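ADP/ATP-dependent NAD(P)H-hydrate dehydratase (Bacillus subtilis, PDB 3RPZ) catalyses the dehydration of hydrated NADH and NADPH back to the working cofactors, at the expense of ADP or ATP. Local coordinates at residues L204-G208 / A242-H246. Residues are numbered along the deposited sequence; the frame is centred on the assembly and turned at random.
Sequences LNPTG and AVYLH. With AMP (adenosine monophosphate), chain C.
Beside the AMP pocket, the loop leaving strand 202-204 packs on helix 235-256, and Asn-205, Thr-207 and Tyr-244 carry most of that contact. The hydroxyl of Thr-207 donates to a helix carbonyl: OG1 lies 2.7 Å from Tyr-244 O, in the carbonyl plane and on a lone pair, with a C=O...donor angle of 121°. The same OG1 accepts a second bond, from Asn-205 ND2 at 3.0 Å, so one oxygen is gripped from the loop while it grips the helix. With chi1 at 67°, OG1 sits between the backbone N and the carbonyl carbon, which leaves CG2 anti to the carbonyl carbon and over one face of the Tyr-244 ring. There CG2 makes a CH-pi contact 3.6 Å from the ring centroid and only 12° off the normal. Pro-206 adds CG against Tyr-244 CE2 at 3.7 Å, the two side chains crossing at about a right angle.

In the ribokinase-like fold of this family, the loop and helix that meet here both contribute to the nucleotide site: Gly-208 follows Thr-207 directly, and its C comes within 3.8 Å of AMP C2, while His-246 CE1 approaches AMP O3' from the helix. Gly-208 N is hydrogen-bonded to Glu-251 OE2, further along helix 235-256. A valine in place of Thr-207 would probably leave Tyr-244 O without this donor and the Asn-205 amide without its acceptor, freeing that amide to turn. Asn-205 lies obliquely across Val-243, its CG 3.5 Å from Val-243 CG1, and points OD1 at Tyr-244 CA, 3.1 Å away. Glu-11 and Val-14 of helix 11-17 also touch Tyr-244.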
loop_
_atom_site.group_PDB
_atom_site.type_symbol
_atom_site.label_atom_id
_atom_site.label_comp_id
_atom_site.label_asym_id
_atom_site.label_seq_id
_atom_site.Cartn_x
_atom_site.Cartn_y
_atom_site.Cartn_z
ATOM N N LEU A 204 5.011 3.926 36.329
ATOM C CA LEU A 204 3.988 4.592 35.507
ATOM C C LEU A 204 4.641 5.052 34.224
ATOM O O LEU A 204 5.774 5.520 34.227
ATOM C CB LEU A 204 3.374 5.787 36.216
ATOM C CG LEU A 204 2.667 5.520 37.537
ATOM C CD1 LEU A 204 2.031 6.831 38.059
ATOM C CD2 LEU A 204 1.599 4.426 37.425
ATOM N N ASN A 205 3.873 5.015 33.143
ATOM C CA ASN A 205 4.347 5.520 31.872
ATOM C C ASN A 205 3.936 6.973 31.678
ATOM O O ASN A 205 2.744 7.276 31.804
ATOM C CB ASN A 205 3.745 4.734 30.724
ATOM C CG ASN A 205 4.356 5.178 29.419
ATOM O OD1 ASN A 205 5.560 5.102 29.239
ATOM N ND2 ASN A 205 3.526 5.671 28.512
ATOM N N PRO A 206 4.889 7.872 31.381
ATOM C CA PRO A 206 4.557 9.288 31.259
ATOM C C PRO A 206 4.177 9.772 29.869
ATOM O O PRO A 206 3.878 10.969 29.703
ATOM C CB PRO A 206 5.880 9.976 31.641
ATOM C CG PRO A 206 6.939 9.038 31.199
ATOM C CD PRO A 206 6.357 7.647 31.396
ATOM N N THR A 207 4.203 8.905 28.890
ATOM C CA THR A 207 3.965 9.300 27.510
ATOM C C THR A 207 2.609 8.861 26.974
ATOM O O THR A 207 1.968 7.955 27.466
ATOM C CB THR A 207 5.068 8.760 26.575
ATOM O OG1 THR A 207 4.979 7.353 26.532
ATOM C CG2 THR A 207 6.452 9.197 26.980
ATOM N N GLY A 208 2.220 9.504 25.883
ATOM C CA GLY A 208 0.985 9.250 25.208
ATOM C C GLY A 208 -0.089 10.275 25.391
ATOM O O GLY A 208 0.033 11.165 26.249
ATOM N N ALA A 242 8.893 -0.317 25.456
ATOM C CA ALA A 242 7.864 -0.433 24.466
ATOM C C ALA A 242 6.719 0.474 24.803
ATOM O O ALA A 242 6.202 1.213 23.947
ATOM C CB ALA A 242 7.397 -1.896 24.326
ATOM N N VAL A 243 6.255 0.416 26.061
ATOM C CA VAL A 243 5.113 1.237 26.494
ATOM C C VAL A 243 5.480 2.740 26.340
ATOM O O VAL A 243 4.704 3.554 25.796
ATOM C CB VAL A 243 4.735 0.925 27.918
ATOM C CG1 VAL A 243 3.661 1.867 28.420
ATOM C CG2 VAL A 243 4.235 -0.519 28.004
ATOM N N TYR A 244 6.698 3.088 26.714
ATOM C CA TYR A 244 7.153 4.479 26.629
ATOM C C TYR A 244 7.230 4.972 25.196
ATOM O O TYR A 244 6.692 6.021 24.856
ATOM C CB TYR A 244 8.530 4.646 27.318
ATOM C CG TYR A 244 9.034 6.054 27.391
ATOM C CD1 TYR A 244 9.504 6.697 26.264
ATOM C CD2 TYR A 244 9.026 6.728 28.581
ATOM C CE1 TYR A 244 9.945 8.026 26.338
ATOM C CE2 TYR A 244 9.485 8.028 28.660
ATOM C CZ TYR A 244 9.920 8.652 27.518
ATOM O OH TYR A 244 10.371 10.017 27.623
ATOM N N LEU A 245 7.890 4.215 24.345
ATOM C CA LEU A 245 8.051 4.655 22.958
ATOM C C LEU A 245 6.733 4.676 22.211
ATOM O O LEU A 245 6.525 5.534 21.372
ATOM C CB LEU A 245 9.131 3.834 22.250
ATOM C CG LEU A 245 10.547 4.133 22.736
ATOM C CD1 LEU A 245 11.563 3.128 22.171
ATOM C CD2 LEU A 245 11.016 5.567 22.463
ATOM N N HIS A 246 5.844 3.725 22.499
ATOM C CA HIS A 246 4.479 3.718 21.923
ATOM C C HIS A 246 3.791 5.045 22.201
ATOM O O HIS A 246 3.299 5.692 21.271
ATOM C CB HIS A 246 3.755 2.523 22.493
ATOM C CG HIS A 246 2.319 2.366 22.125
ATOM N ND1 HIS A 246 1.298 2.785 22.965
ATOM C CD2 HIS A 246 1.729 1.787 21.046
ATOM C CE1 HIS A 246 0.136 2.417 22.408
ATOM N NE2 HIS A 246 0.371 1.801 21.257
HETATM P P AMP C . -6.313 -1.055 23.548
HETATM O O1P AMP C . -6.287 -0.847 21.991
HETATM O O2P AMP C . -7.642 -0.617 24.020
HETATM O O3P AMP C . -5.908 -2.492 23.808
HETATM O "O5'" AMP C . -5.079 -0.271 23.987
HETATM C "C5'" AMP C . -5.090 1.207 23.924
HETATM C "C4'" AMP C . -3.692 1.714 23.989
HETATM O "O4'" AMP C . -3.686 3.166 23.791
HETATM C "C3'" AMP C . -2.967 1.465 25.294
HETATM O "O3'" AMP C . -1.572 1.461 25.063
HETATM C "C2'" AMP C . -3.419 2.726 26.048
HETATM O "O2'" AMP C . -2.645 2.989 27.234
HETATM C "C1'" AMP C . -3.226 3.790 24.991
HETATM N N9 AMP C . -4.125 4.935 25.180
HETATM C C8 AMP C . -5.419 5.005 24.843
HETATM N N7 AMP C . -5.964 6.219 25.180
HETATM C C5 AMP C . -4.934 6.903 25.718
HETATM C C6 AMP C . -4.813 8.251 26.323
HETATM N N6 AMP C . -5.900 9.046 26.371
HETATM N N1 AMP C . -3.607 8.568 26.788
HETATM C C2 AMP C . -2.535 7.765 26.736
HETATM N N3 AMP C . -2.568 6.498 26.219
HETATM C C4 AMP C . -3.736 6.131 25.777
#